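Local atomic coordinates of deoxyribodipyrimidine photo-lyase (Oryza sativa Japonica Group, PDB entry 3UMV), a protein that uses light and a bound FAD cofactor to split cyclobutane pyrimidine dimers in ultraviolet-damaged DNA back into separate pyrimidines. Residues P39-M44 and S131-D136; D52-L57 and V201-L206; G342-A347 and C442-Q447. One frame throughout, in Å; residues are numbered along the deposited sequence. Where two conformers were deposited one is given.

Contact 1. Residues P39-M44 and S131-D136; sequences PVVYWM and STLVAD
With CG of Tyr42 trans to its own backbone nitrogen (chi1 165°) and CG of Asp136 tucked between nitrogen and carbonyl carbon (chi1 53°), phenol and carboxylate converge across the two neighbouring segments. Tyr42 OH donates to Asp136 OD1 over 2.7 Å, reaching the oxygen from the anti side, and ring and carboxylate planes stand 81° apart. The edge of the same ring also lies close to the carbonyl of Val134, with CD1 of Tyr42 3.4 Å from Val134 O.

Behind this pair the strands 40-44 and 132-135 run parallel. Val41 lends both its polar atoms: its N binds Thr132 O at 3.0 Å, and its O receives Val134 N at 2.8 Å. Trp43 N then reaches Val134 O, and Ser131 N closes the opposite end on Pro39 O. Val40, Tyr42, Thr132 and Val134 face helix 54-66, whereas Val41, Trp43 and Leu133 point to the helix 141-157 side, where CD1 of Leu133 rests 3.8 Å from CB of Trp43. They are a neighbouring pair inside the sheet, its second and fifth strands along the chain, at the topological switch point of the Rossmann-like photolyase/cryptochrome alpha/beta domain.

Beyond the Trp43 N to Val134 O bond, one water spans the gap, donating to Trp43 O at 2.8 Å and to Asp136 OD2 while accepting from Asp136 N. Asp136 OD1 also accepts from Leu45 N and Asp47 N, and OD2 from Arg46 N. So many donors around a buried carboxylate would probably favour its ionised form and fix its rotation, tying the loop after strand 40-44 to the neighbouring strand.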
ATOM      1  N   PRO A  39       9.574  29.229   1.248  1.00 24.04           N
ATOM      2  CA  PRO A  39       8.489  28.294   0.926  1.00 22.35           C
ATOM      3  C   PRO A  39       8.562  26.993   1.726  1.00 22.80           C
ATOM      4  O   PRO A  39       9.640  26.562   2.141  1.00 25.24           O
ATOM      5  CB  PRO A  39       8.715  27.995  -0.558  1.00 21.37           C
ATOM      6  CG  PRO A  39       9.417  29.250  -1.085  1.00 25.59           C
ATOM      7  CD  PRO A  39      10.292  29.701   0.050  1.00 26.08           C
ATOM      8  N   VAL A  40       7.407  26.376   1.941  1.00 20.57           N
ATOM      9  CA  VAL A  40       7.345  25.027   2.474  1.00 18.55           C
ATOM     10  C   VAL A  40       7.005  24.094   1.317  1.00 21.17           C
ATOM     11  O   VAL A  40       6.096  24.380   0.531  1.00 19.37           O
ATOM     12  CB  VAL A  40       6.258  24.896   3.564  1.00 17.01           C
ATOM     13  CG1 VAL A  40       6.151  23.438   4.041  1.00 19.17           C
ATOM     14  CG2 VAL A  40       6.548  25.865   4.727  1.00 21.11           C
ATOM     15  N   VAL A  41       7.747  22.994   1.197  1.00 17.42           N
ATOM     16  CA  VAL A  41       7.506  22.030   0.127  1.00 17.43           C
ATOM     17  C   VAL A  41       7.106  20.693   0.725  1.00 15.53           C
ATOM     18  O   VAL A  41       7.825  20.163   1.572  1.00 17.93           O
ATOM     19  CB  VAL A  41       8.765  21.798  -0.718  1.00 18.03           C
ATOM     20  CG1 VAL A  41       8.508  20.730  -1.793  1.00 21.48           C
ATOM     21  CG2 VAL A  41       9.231  23.104  -1.342  1.00 21.74           C
ATOM     22  N   TYR A  42       5.957  20.164   0.295  1.00 14.50           N
ATOM     23  CA  TYR A  42       5.543  18.818   0.661  1.00 17.97           C
ATOM     24  C   TYR A  42       5.936  17.873  -0.472  1.00 18.43           C
ATOM     25  O   TYR A  42       5.423  17.971  -1.591  1.00 19.23           O
ATOM     26  CB  TYR A  42       4.030  18.753   0.946  1.00 18.25           C
ATOM     27  CG  TYR A  42       3.442  17.353   0.982  1.00 15.25           C
ATOM     28  CD1 TYR A  42       4.144  16.285   1.539  1.00 14.23           C
ATOM     29  CD2 TYR A  42       2.163  17.101   0.477  1.00 18.29           C
ATOM     30  CE1 TYR A  42       3.611  14.999   1.562  1.00 16.08           C
ATOM     31  CE2 TYR A  42       1.611  15.810   0.507  1.00 17.23           C
ATOM     32  CZ  TYR A  42       2.334  14.772   1.060  1.00 13.34           C
ATOM     33  OH  TYR A  42       1.795  13.500   1.103  1.00 14.08           O
ATOM     34  N   TRP A  43       6.905  17.013  -0.186  1.00 15.25           N
ATOM     35  CA  TRP A  43       7.293  15.958  -1.103  1.00 14.10           C
ATOM     36  C   TRP A  43       6.308  14.806  -0.927  1.00 15.00           C
ATOM     37  O   TRP A  43       6.414  14.019   0.007  1.00 17.01           O
ATOM     38  CB  TRP A  43       8.742  15.522  -0.825  1.00 15.35           C
ATOM     39  CG  TRP A  43       9.188  14.311  -1.616  1.00 17.38           C
ATOM     40  CD1 TRP A  43       8.558  13.753  -2.696  1.00 15.35           C
ATOM     41  CD2 TRP A  43      10.346  13.494  -1.364  1.00 16.60           C
ATOM     42  NE1 TRP A  43       9.260  12.665  -3.139  1.00 16.37           N
ATOM     43  CE2 TRP A  43      10.358  12.477  -2.339  1.00 17.26           C
ATOM     44  CE3 TRP A  43      11.376  13.528  -0.412  1.00 21.28           C
ATOM     45  CZ2 TRP A  43      11.360  11.489  -2.390  1.00 16.73           C
ATOM     46  CZ3 TRP A  43      12.378  12.545  -0.468  1.00 16.65           C
ATOM     47  CH2 TRP A  43      12.357  11.546  -1.448  1.00 19.41           C
ATOM     48  N   MET A  44       5.315  14.762  -1.811  1.00 15.22           N
ATOM     49  CA  MET A  44       4.301  13.719  -1.816  1.00 13.23           C
ATOM     50  C   MET A  44       4.869  12.447  -2.426  1.00 14.55           C
ATOM     51  O   MET A  44       5.427  12.487  -3.518  1.00 14.92           O
ATOM     52  CB  MET A  44       3.125  14.197  -2.665  1.00 16.10           C
ATOM     53  CG  MET A  44       1.973  13.201  -2.775  1.00 18.30           C
ATOM     54  SD  MET A  44       0.715  13.841  -3.898  1.00 18.34           S
ATOM     55  CE  MET A  44      -0.195  14.968  -2.843  1.00 15.87           C
ATOM     56  N   SER A 131      12.305  26.817   3.229  0.50 20.13           N
ATOM     57  CA  SER A 131      12.643  26.777   4.644  0.50 21.38           C
ATOM     58  C   SER A 131      12.498  25.356   5.165  0.50 20.76           C
ATOM     59  O   SER A 131      13.309  24.889   5.959  0.50 22.09           O
ATOM     60  CB  SER A 131      11.717  27.698   5.427  0.50 21.96           C
ATOM     61  OG  SER A 131      10.370  27.295   5.260  0.50 20.93           O
ATOM     62  N   THR A 132      11.451  24.672   4.715  1.00 21.92           N
ATOM     63  CA  THR A 132      11.176  23.324   5.194  1.00 19.75           C
ATOM     64  C   THR A 132      10.749  22.371   4.081  1.00 22.06           C
ATOM     65  O   THR A 132       9.960  22.733   3.216  1.00 19.80           O
ATOM     66  CB  THR A 132      10.089  23.332   6.289  1.00 23.03           C
ATOM     67  OG1 THR A 132      10.438  24.292   7.298  1.00 28.14           O
ATOM     68  CG2 THR A 132       9.955  21.951   6.937  1.00 22.47           C
ATOM     69  N   LEU A 133      11.285  21.156   4.121  1.00 19.41           N
ATOM     70  CA  LEU A 133      10.793  20.059   3.301  1.00 18.38           C
ATOM     71  C   LEU A 133      10.020  19.103   4.201  1.00 17.88           C
ATOM     72  O   LEU A 133      10.531  18.679   5.232  1.00 19.95           O
ATOM     73  CB  LEU A 133      11.968  19.314   2.657  1.00 19.70           C
ATOM     74  CG  LEU A 133      11.651  18.004   1.925  1.00 20.98           C
ATOM     75  CD1 LEU A 133      10.882  18.271   0.652  1.00 18.62           C
ATOM     76  CD2 LEU A 133      12.939  17.245   1.617  1.00 19.61           C
ATOM     77  N   VAL A 134       8.790  18.773   3.820  1.00 13.50           N
ATOM     78  CA  VAL A 134       8.002  17.795   4.566  1.00 14.87           C
ATOM     79  C   VAL A 134       7.834  16.546   3.721  1.00 12.84           C
ATOM     80  O   VAL A 134       7.401  16.626   2.586  1.00 15.78           O
ATOM     81  CB  VAL A 134       6.606  18.336   4.918  1.00 11.46           C
ATOM     82  CG1 VAL A 134       5.801  17.267   5.685  1.00 13.85           C
ATOM     83  CG2 VAL A 134       6.733  19.642   5.709  1.00 15.30           C
ATOM     84  N   ALA A 135       8.174  15.385   4.266  1.00 12.81           N
ATOM     85  CA  ALA A 135       7.934  14.141   3.529  1.00 15.50           C
ATOM     86  C   ALA A 135       6.877  13.301   4.230  1.00 18.30           C
ATOM     87  O   ALA A 135       6.673  13.454   5.430  1.00 18.82           O
ATOM     88  CB  ALA A 135       9.226  13.347   3.367  1.00 17.82           C
ATOM     89  N   ASP A 136       6.200  12.433   3.483  1.00 15.92           N
ATOM     90  CA  ASP A 136       5.331  11.432   4.088  1.00 14.66           C
ATOM     91  C   ASP A 136       6.128  10.152   4.380  1.00 14.89           C
ATOM     92  O   ASP A 136       7.356  10.128   4.225  1.00 15.46           O
ATOM     93  CB  ASP A 136       4.010  11.194   3.295  1.00 12.76           C
ATOM     94  CG  ASP A 136       4.236  10.869   1.800  1.00 15.09           C
ATOM     95  OD1 ASP A 136       3.415  11.309   0.952  1.00 16.17           O
ATOM     96  OD2 ASP A 136       5.195  10.135   1.474  1.00 13.69           O
TER
HETATM   97  O   HOH W   1       7.525  11.640   0.830  1.00 16.90           O

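Contact 2. Residues D52-L57 and V201-L206; sequences DNWALL and VEFPEL
Asp52 and Phe203 lie 5.8 Å apart between their CA atoms, and the two segments then progress in roughly the same direction until Leu57 CA and Leu206 CA are 5.7 Å apart. One chain turns from Asp52, in the left-handed helical conformation (phi 51°), into the start of helix 54-66; the other is extended and irregular. No hydrogen bond joins them, and side chains make the contact. Asn53 N-caps the helix, OD1 accepting from Leu56 N at 3.1 Å from above its carbonyl plane, with a weaker bond from Ala55 N.

Phe203 reaches across and is clasped on both faces. On one, Asp52 CB makes a CH-pi contact, 3.7 Å from the Phe203 ring centroid; on the opposite face, the five-membered ring of Trp54 forms an offset stack, its centroid 4.4 Å from that of Phe203 and the planes inclined by 27°. Leu57 CD1 comes to the ring edge in plane, 3.8 Å from Phe203 CD2.

The arrangement sets the first helix of the Rossmann-like alpha/beta domain against the chain following helix 196-199, consistent with the long connection that leads to the helical FAD-binding part of photolyases. Helix 295-305 of that part supplies polar partners: Arg297 makes salt bridges with both Asp52 and Glu202, which would probably offset their like charges, while Gln296 accepts from Trp54 NE1.

Farther along, Pro204 CD packs 3.6 Å from Trp54 CZ3. Leu206 inserts its CD1 between the helix leucines, tightly against Leu57 CD2 at 3.4 Å and more loosely beside Leu56 CG.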
ATOM      1  N   ASP A  52      -7.607  14.846   3.700  1.00 14.62           N
ATOM      2  CA  ASP A  52      -7.296  13.884   4.763  1.00 13.21           C
ATOM      3  C   ASP A  52      -5.821  13.448   4.753  1.00 14.91           C
ATOM      4  O   ASP A  52      -5.503  12.265   4.950  1.00 13.64           O
ATOM      5  CB  ASP A  52      -8.177  12.643   4.607  1.00 15.74           C
ATOM      6  CG  ASP A  52      -9.656  12.968   4.645  1.00 21.48           C
ATOM      7  OD1 ASP A  52     -10.439  12.272   3.962  1.00 23.92           O
ATOM      8  OD2 ASP A  52     -10.034  13.923   5.360  1.00 20.36           O
ATOM      9  N   ASN A  53      -4.925  14.409   4.570  1.00 15.40           N
ATOM     10  CA  ASN A  53      -3.511  14.104   4.419  1.00 15.81           C
ATOM     11  C   ASN A  53      -2.695  14.858   5.478  1.00 17.58           C
ATOM     12  O   ASN A  53      -2.464  16.051   5.350  1.00 19.68           O
ATOM     13  CB  ASN A  53      -3.067  14.470   2.997  1.00 13.83           C
ATOM     14  CG  ASN A  53      -1.614  14.122   2.733  1.00 16.44           C
ATOM     15  OD1 ASN A  53      -0.792  14.145   3.642  1.00 16.28           O
ATOM     16  ND2 ASN A  53      -1.297  13.794   1.487  1.00 14.49           N
ATOM     17  N   TRP A  54      -2.264  14.160   6.527  1.00 14.31           N
ATOM     18  CA  TRP A  54      -1.574  14.843   7.627  1.00 13.39           C
ATOM     19  C   TRP A  54      -0.270  15.500   7.214  1.00 17.23           C
ATOM     20  O   TRP A  54       0.134  16.484   7.822  1.00 17.38           O
ATOM     21  CB  TRP A  54      -1.321  13.926   8.825  1.00 14.80           C
ATOM     22  CG  TRP A  54      -2.564  13.527   9.579  1.00 12.78           C
ATOM     23  CD1 TRP A  54      -3.042  12.258   9.756  1.00 12.97           C
ATOM     24  CD2 TRP A  54      -3.481  14.399  10.253  1.00 11.51           C
ATOM     25  NE1 TRP A  54      -4.198  12.285  10.498  1.00 15.70           N
ATOM     26  CE2 TRP A  54      -4.502  13.587  10.799  1.00 13.99           C
ATOM     27  CE3 TRP A  54      -3.554  15.785  10.425  1.00 16.55           C
ATOM     28  CZ2 TRP A  54      -5.569  14.117  11.538  1.00 17.68           C
ATOM     29  CZ3 TRP A  54      -4.625  16.316  11.152  1.00 15.65           C
ATOM     30  CH2 TRP A  54      -5.610  15.475  11.701  1.00 19.13           C
ATOM     31  N   ALA A  55       0.390  14.964   6.190  1.00 13.97           N
ATOM     32  CA  ALA A  55       1.670  15.519   5.781  1.00 15.16           C
ATOM     33  C   ALA A  55       1.431  16.870   5.115  1.00 14.74           C
ATOM     34  O   ALA A  55       2.119  17.841   5.406  1.00 17.86           O
ATOM     35  CB  ALA A  55       2.397  14.568   4.848  1.00 12.79           C
ATOM     36  N   LEU A  56       0.422  16.935   4.249  1.00 16.29           N
ATOM     37  CA  LEU A  56       0.058  18.187   3.602  1.00 15.71           C
ATOM     38  C   LEU A  56      -0.440  19.224   4.633  1.00 18.00           C
ATOM     39  O   LEU A  56      -0.045  20.387   4.594  1.00 16.34           O
ATOM     40  CB  LEU A  56      -1.004  17.939   2.525  1.00 14.78           C
ATOM     41  CG  LEU A  56      -1.534  19.203   1.845  1.00 15.66           C
ATOM     42  CD1 LEU A  56      -0.382  19.949   1.189  1.00 18.78           C
ATOM     43  CD2 LEU A  56      -2.628  18.865   0.827  1.00 19.17           C
ATOM     44  N   LEU A  57      -1.293  18.786   5.559  1.00 18.27           N
ATOM     45  CA  LEU A  57      -1.802  19.650   6.632  1.00 15.15           C
ATOM     46  C   LEU A  57      -0.657  20.234   7.454  1.00 17.08           C
ATOM     47  O   LEU A  57      -0.660  21.420   7.785  1.00 16.14           O
ATOM     48  CB  LEU A  57      -2.761  18.871   7.541  1.00 20.42           C
ATOM     49  CG  LEU A  57      -4.159  18.620   6.975  1.00 24.85           C
ATOM     50  CD1 LEU A  57      -4.898  17.557   7.777  1.00 22.09           C
ATOM     51  CD2 LEU A  57      -4.942  19.917   6.957  1.00 30.21           C
ATOM     52  N   VAL A 201      -9.410  10.518  14.810  1.00 20.61           N
ATOM     53  CA  VAL A 201     -10.077  11.802  14.962  1.00 20.93           C
ATOM     54  C   VAL A 201     -10.285  12.422  13.587  1.00 20.52           C
ATOM     55  O   VAL A 201      -9.695  11.984  12.599  1.00 20.34           O
ATOM     56  CB  VAL A 201      -9.233  12.763  15.830  1.00 24.72           C
ATOM     57  CG1 VAL A 201      -8.930  12.123  17.162  1.00 28.16           C
ATOM     58  CG2 VAL A 201      -7.934  13.130  15.129  1.00 24.85           C
ATOM     59  N   GLU A 202     -11.130  13.439  13.514  1.00 21.27           N
ATOM     60  CA  GLU A 202     -11.412  14.074  12.236  1.00 18.92           C
ATOM     61  C   GLU A 202     -10.226  14.889  11.749  1.00 18.42           C
ATOM     62  O   GLU A 202      -9.344  15.259  12.532  1.00 20.94           O
ATOM     63  CB  GLU A 202     -12.667  14.961  12.334  1.00 26.87           C
ATOM     64  CG  GLU A 202     -13.948  14.284  11.794  1.00 28.39           C
ATOM     65  CD  GLU A 202     -13.880  13.963  10.297  1.00 33.48           C
ATOM     66  OE1 GLU A 202     -14.806  13.281   9.785  1.00 33.45           O
ATOM     67  OE2 GLU A 202     -12.907  14.393   9.627  1.00 32.12           O
ATOM     68  N   PHE A 203     -10.230  15.177  10.453  1.00 16.66           N
ATOM     69  CA  PHE A 203      -9.225  16.025   9.821  1.00 18.17           C
ATOM     70  C   PHE A 203      -9.735  17.459   9.696  1.00 21.81           C
ATOM     71  O   PHE A 203     -10.861  17.680   9.249  1.00 22.15           O
ATOM     72  CB  PHE A 203      -8.957  15.537   8.399  1.00 20.24           C
ATOM     73  CG  PHE A 203      -8.186  14.246   8.309  1.00 19.78           C
ATOM     74  CD1 PHE A 203      -8.838  13.020   8.337  1.00 15.84           C
ATOM     75  CD2 PHE A 203      -6.805  14.266   8.160  1.00 15.85           C
ATOM     76  CE1 PHE A 203      -8.119  11.830   8.227  1.00 17.08           C
ATOM     77  CE2 PHE A 203      -6.080  13.091   8.061  1.00 17.07           C
ATOM     78  CZ  PHE A 203      -6.734  11.864   8.088  1.00 17.60           C
ATOM     79  N   PRO A 204      -8.898  18.445  10.047  1.00 25.42           N
ATOM     80  CA  PRO A 204      -9.302  19.830   9.788  1.00 23.59           C
ATOM     81  C   PRO A 204      -9.092  20.154   8.312  1.00 26.85           C
ATOM     82  O   PRO A 204      -8.492  19.355   7.589  1.00 26.02           O
ATOM     83  CB  PRO A 204      -8.327  20.638  10.645  1.00 23.98           C
ATOM     84  CG  PRO A 204      -7.089  19.802  10.684  1.00 26.99           C
ATOM     85  CD  PRO A 204      -7.548  18.352  10.630  1.00 26.56           C
ATOM     86  N   GLU A 205      -9.587  21.306   7.874  1.00 28.92           N
ATOM     87  CA  GLU A 205      -9.327  21.787   6.524  1.00 31.85           C
ATOM     88  C   GLU A 205      -7.939  22.412   6.476  1.00 27.85           C
ATOM     89  O   GLU A 205      -7.407  22.846   7.505  1.00 29.68           O
ATOM     90  CB  GLU A 205     -10.373  22.829   6.106  1.00 41.40           C
ATOM     91  CG  GLU A 205     -11.779  22.284   5.926  1.00 48.03           C
ATOM     92  CD  GLU A 205     -11.903  21.363   4.727  1.00 55.92           C
ATOM     93  OE1 GLU A 205     -12.848  20.544   4.703  1.00 60.04           O
ATOM     94  OE2 GLU A 205     -11.062  21.460   3.806  1.00 57.00           O
ATOM     95  N   LEU A 206      -7.362  22.463   5.281  1.00 27.98           N
ATOM     96  CA  LEU A 206      -6.076  23.125   5.080  1.00 32.11           C
ATOM     97  C   LEU A 206      -6.132  24.578   5.522  1.00 35.45           C
ATOM     98  O   LEU A 206      -7.010  25.327   5.091  1.00 37.26           O
ATOM     99  CB  LEU A 206      -5.656  23.071   3.611  1.00 31.16           C
ATOM    100  CG  LEU A 206      -4.349  22.329   3.320  1.00 33.82           C
ATOM    101  CD1 LEU A 206      -4.475  20.886   3.742  1.00 34.04           C
ATOM    102  CD2 LEU A 206      -3.988  22.423   1.846  1.00 32.06           C
TER

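Contact 3. Residues G342-A347 and C442-Q447; sequences GAWEWA and CGLHDQ. With EDO (1,2-ethanediol), chain D.
Apolar contact begins with Ala343 and Cys442, whose CB atoms lie 3.6 Å apart. Alongside, Leu444 extends its CD1 to the six-membered ring of Trp344, 3.5 Å from CZ3, and both residues also pack on Phe330 of helix 310-333.

Ring carbons meet backbone oxygens at Trp346. Its CG, placed between backbone nitrogen and carbonyl carbon (chi1 75°), brings the far rim of the indole to the second segment: CZ2 is 3.7 Å from Asp446 O, and CH2 is near Gln447 O.

No direct hydrogen bond crosses; the polar links pass through water. One molecule accepts from Trp344 N and donates to Cys442 O, 2.9 Å away, while a second accepts from Trp346 NE1 at 2.8 Å and donates to Gly443 O.

Within the second segment, Asp446 N returns to Gly443 O at 3.0 Å, and the Asp446 carboxylate makes a salt bridge with Arg459. A 1,2-ethanediol, probably from the crystallisation liquor, donates to His445 O.

Gly443, with positive phi, is the first residue to leave helical geometry after helix 431-442 and opens a type II beta turn to Asp446; the start of helix 345-353 packs over this turn within the helical FAD-binding part of the enzyme.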
ATOM      1  N   GLY A 342      13.766 -12.694   7.850  1.00 14.56           N
ATOM      2  CA  GLY A 342      12.885 -11.785   8.551  1.00 14.26           C
ATOM      3  C   GLY A 342      11.777 -12.490   9.320  1.00 14.54           C
ATOM      4  O   GLY A 342      11.083 -11.861  10.128  1.00 14.56           O
ATOM      5  N   ALA A 343      11.589 -13.786   9.070  1.00 14.59           N
ATOM      6  CA  ALA A 343      10.606 -14.560   9.842  1.00 14.02           C
ATOM      7  C   ALA A 343      11.063 -14.824  11.285  1.00 13.58           C
ATOM      8  O   ALA A 343      12.237 -14.677  11.623  1.00 15.37           O
ATOM      9  CB  ALA A 343      10.248 -15.884   9.140  1.00 14.45           C
ATOM     10  N   TRP A 344      10.119 -15.212  12.138  1.00 16.04           N
ATOM     11  CA  TRP A 344      10.430 -15.523  13.531  1.00 12.21           C
ATOM     12  C   TRP A 344      11.235 -16.826  13.632  1.00 17.78           C
ATOM     13  O   TRP A 344      11.124 -17.685  12.761  1.00 14.90           O
ATOM     14  CB  TRP A 344       9.142 -15.599  14.358  1.00 15.83           C
ATOM     15  CG  TRP A 344       8.935 -14.430  15.303  1.00 20.23           C
ATOM     16  CD1 TRP A 344       9.048 -14.453  16.664  1.00 21.58           C
ATOM     17  CD2 TRP A 344       8.569 -13.086  14.956  1.00 20.22           C
ATOM     18  NE1 TRP A 344       8.781 -13.208  17.182  1.00 20.14           N
ATOM     19  CE2 TRP A 344       8.484 -12.354  16.154  1.00 22.50           C
ATOM     20  CE3 TRP A 344       8.296 -12.437  13.751  1.00 16.79           C
ATOM     21  CZ2 TRP A 344       8.140 -11.001  16.183  1.00 25.86           C
ATOM     22  CZ3 TRP A 344       7.965 -11.092  13.778  1.00 19.01           C
ATOM     23  CH2 TRP A 344       7.888 -10.388  14.984  1.00 24.04           C
ATOM     24  N   GLU A 345      12.032 -16.980  14.690  1.00 16.05           N
ATOM     25  CA  GLU A 345      12.908 -18.155  14.814  1.00 13.89           C
ATOM     26  C   GLU A 345      12.173 -19.503  14.750  1.00 14.12           C
ATOM     27  O   GLU A 345      12.664 -20.449  14.133  1.00 14.83           O
ATOM     28  CB  GLU A 345      13.768 -18.069  16.084  1.00 16.96           C
ATOM     29  CG  GLU A 345      14.896 -19.068  16.104  1.00 22.20           C
ATOM     30  CD  GLU A 345      15.700 -19.020  17.389  1.00 34.32           C
ATOM     31  OE1 GLU A 345      16.780 -19.641  17.435  1.00 36.43           O
ATOM     32  OE2 GLU A 345      15.251 -18.370  18.354  1.00 39.62           O
ATOM     33  N   TRP A 346      10.988 -19.593  15.350  1.00 16.09           N
ATOM     34  CA  TRP A 346      10.268 -20.861  15.354  1.00 17.84           C
ATOM     35  C   TRP A 346       9.962 -21.281  13.921  1.00 16.06           C
ATOM     36  O   TRP A 346      10.024 -22.457  13.590  1.00 17.58           O
ATOM     37  CB  TRP A 346       8.973 -20.765  16.161  1.00 17.19           C
ATOM     38  CG  TRP A 346       7.860 -20.010  15.477  1.00 17.09           C
ATOM     39  CD1 TRP A 346       7.575 -18.686  15.606  1.00 16.34           C
ATOM     40  CD2 TRP A 346       6.881 -20.545  14.569  1.00 16.49           C
ATOM     41  NE1 TRP A 346       6.486 -18.356  14.831  1.00 15.40           N
ATOM     42  CE2 TRP A 346       6.045 -19.478  14.183  1.00 15.10           C
ATOM     43  CE3 TRP A 346       6.639 -21.819  14.038  1.00 16.03           C
ATOM     44  CZ2 TRP A 346       4.983 -19.640  13.305  1.00 14.43           C
ATOM     45  CZ3 TRP A 346       5.579 -21.982  13.157  1.00 16.62           C
ATOM     46  CH2 TRP A 346       4.766 -20.889  12.800  1.00 11.93           C
ATOM     47  N   ALA A 347       9.614 -20.299  13.093  1.00 14.26           N
ATOM     48  CA  ALA A 347       9.198 -20.551  11.715  1.00 13.09           C
ATOM     49  C   ALA A 347      10.405 -20.887  10.851  1.00 12.36           C
ATOM     50  O   ALA A 347      10.370 -21.799  10.014  1.00 14.48           O
ATOM     51  CB  ALA A 347       8.459 -19.362  11.159  1.00 15.01           C
ATOM     52  N   CYS A 442       5.935 -18.219   5.657  1.00 11.89           N
ATOM     53  CA  CYS A 442       6.859 -18.213   6.798  1.00 11.58           C
ATOM     54  C   CYS A 442       6.149 -18.047   8.141  1.00 14.99           C
ATOM     55  O   CYS A 442       6.796 -17.829   9.158  1.00 15.68           O
ATOM     56  CB  CYS A 442       7.900 -17.102   6.655  1.00 14.99           C
ATOM     57  SG  CYS A 442       8.847 -17.242   5.176  1.00 21.48           S
ATOM     58  N   GLY A 443       4.826 -18.154   8.126  1.00 12.16           N
ATOM     59  CA  GLY A 443       4.014 -18.069   9.325  1.00 13.68           C
ATOM     60  C   GLY A 443       4.107 -16.758  10.093  1.00 14.29           C
ATOM     61  O   GLY A 443       3.827 -16.715  11.281  1.00 13.71           O
ATOM     62  N   LEU A 444       4.507 -15.685   9.415  1.00 12.62           N
ATOM     63  CA  LEU A 444       4.638 -14.385  10.067  1.00 13.42           C
ATOM     64  C   LEU A 444       3.287 -13.973  10.638  1.00 11.52           C
ATOM     65  O   LEU A 444       2.267 -14.108   9.972  1.00 13.34           O
ATOM     66  CB  LEU A 444       5.127 -13.335   9.060  1.00 14.92           C
ATOM     67  CG  LEU A 444       5.332 -11.911   9.604  1.00 15.55           C
ATOM     68  CD1 LEU A 444       6.356 -11.910  10.726  1.00 17.78           C
ATOM     69  CD2 LEU A 444       5.724 -10.916   8.514  1.00 11.98           C
ATOM     70  N   HIS A 445       3.294 -13.502  11.885  1.00 11.89           N
ATOM     71  CA  HIS A 445       2.079 -13.042  12.581  1.00 12.04           C
ATOM     72  C   HIS A 445       1.064 -14.159  12.835  1.00 19.54           C
ATOM     73  O   HIS A 445      -0.069 -13.886  13.241  1.00 20.42           O
ATOM     74  CB  HIS A 445       1.380 -11.907  11.833  1.00 16.03           C
ATOM     75  CG  HIS A 445       2.256 -10.737  11.518  1.00 13.30           C
ATOM     76  ND1 HIS A 445       3.201 -10.238  12.391  1.00 15.10           N
ATOM     77  CD2 HIS A 445       2.307  -9.946  10.416  1.00  9.02           C
ATOM     78  CE1 HIS A 445       3.801  -9.196  11.839  1.00 10.39           C
ATOM     79  NE2 HIS A 445       3.275  -8.999  10.642  1.00 18.56           N
ATOM     80  N   ASP A 446       1.459 -15.403  12.557  1.00 11.47           N
ATOM     81  CA  ASP A 446       0.617 -16.571  12.808  1.00 14.74           C
ATOM     82  C   ASP A 446       1.181 -17.416  13.939  1.00 13.49           C
ATOM     83  O   ASP A 446       2.348 -17.257  14.331  1.00 15.08           O
ATOM     84  CB  ASP A 446       0.579 -17.433  11.549  1.00 14.95           C
ATOM     85  CG  ASP A 446      -0.647 -18.324  11.470  1.00 16.29           C
ATOM     86  OD1 ASP A 446      -0.819 -18.957  10.410  1.00 14.81           O
ATOM     87  OD2 ASP A 446      -1.440 -18.395  12.441  1.00 17.63           O
ATOM     88  N   GLN A 447       0.367 -18.345  14.438  1.00 14.66           N
ATOM     89  CA  GLN A 447       0.842 -19.391  15.349  1.00 13.01           C
ATOM     90  C   GLN A 447       1.348 -20.598  14.543  1.00 14.64           C
ATOM     91  O   GLN A 447       1.142 -20.671  13.331  1.00 18.61           O
ATOM     92  CB  GLN A 447      -0.295 -19.860  16.242  1.00 15.75           C
ATOM     93  CG  GLN A 447      -1.457 -20.444  15.476  1.00 18.58           C
ATOM     94  CD  GLN A 447      -2.419 -21.181  16.396  1.00 22.37           C
ATOM     95  OE1 GLN A 447      -3.395 -20.609  16.865  1.00 22.76           O
ATOM     96  NE2 GLN A 447      -2.136 -22.445  16.664  1.00 24.74           N
TER
HETATM   97  C1  EDO D 703      -1.113 -16.212  16.626  1.00 38.29           C
HETATM   98  O1  EDO D 703      -2.320 -16.819  16.888  1.00 41.20           O
HETATM   99  C2  EDO D 703      -1.029 -15.111  15.818  1.00 38.02           C
HETATM  100  O2  EDO D 703      -2.064 -14.745  14.982  1.00 39.03           O
HETATM  101  O   HOH W   2       7.447 -15.954  11.332  1.00 13.41           O
HETATM  102  O   HOH W   3       5.515 -16.044  13.483  1.00 13.38           O

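How the contacts relate
Contact 1 lies in the alpha/beta domain and contact 2 at its border, their centres 15 Å apart, and contact 3 is remote, about 38 Å and 36 Å from them between centres. Strand 40-44 of contact 1 is followed in the chain by helix 54-66 of contact 2, and their segments alternate along the chain. They also meet in space: Tyr42 OH lies 3.1 Å from Asn53 ND2, a probable hydrogen bond between a strand side chain and the helix cap, and the Tyr42 ring packs on Ala55. Contact 3 follows both in sequence, among the helices of the FAD-binding part. The set thus samples the sheet core, the seam between the two parts, and the cofactor-holding helical bundle.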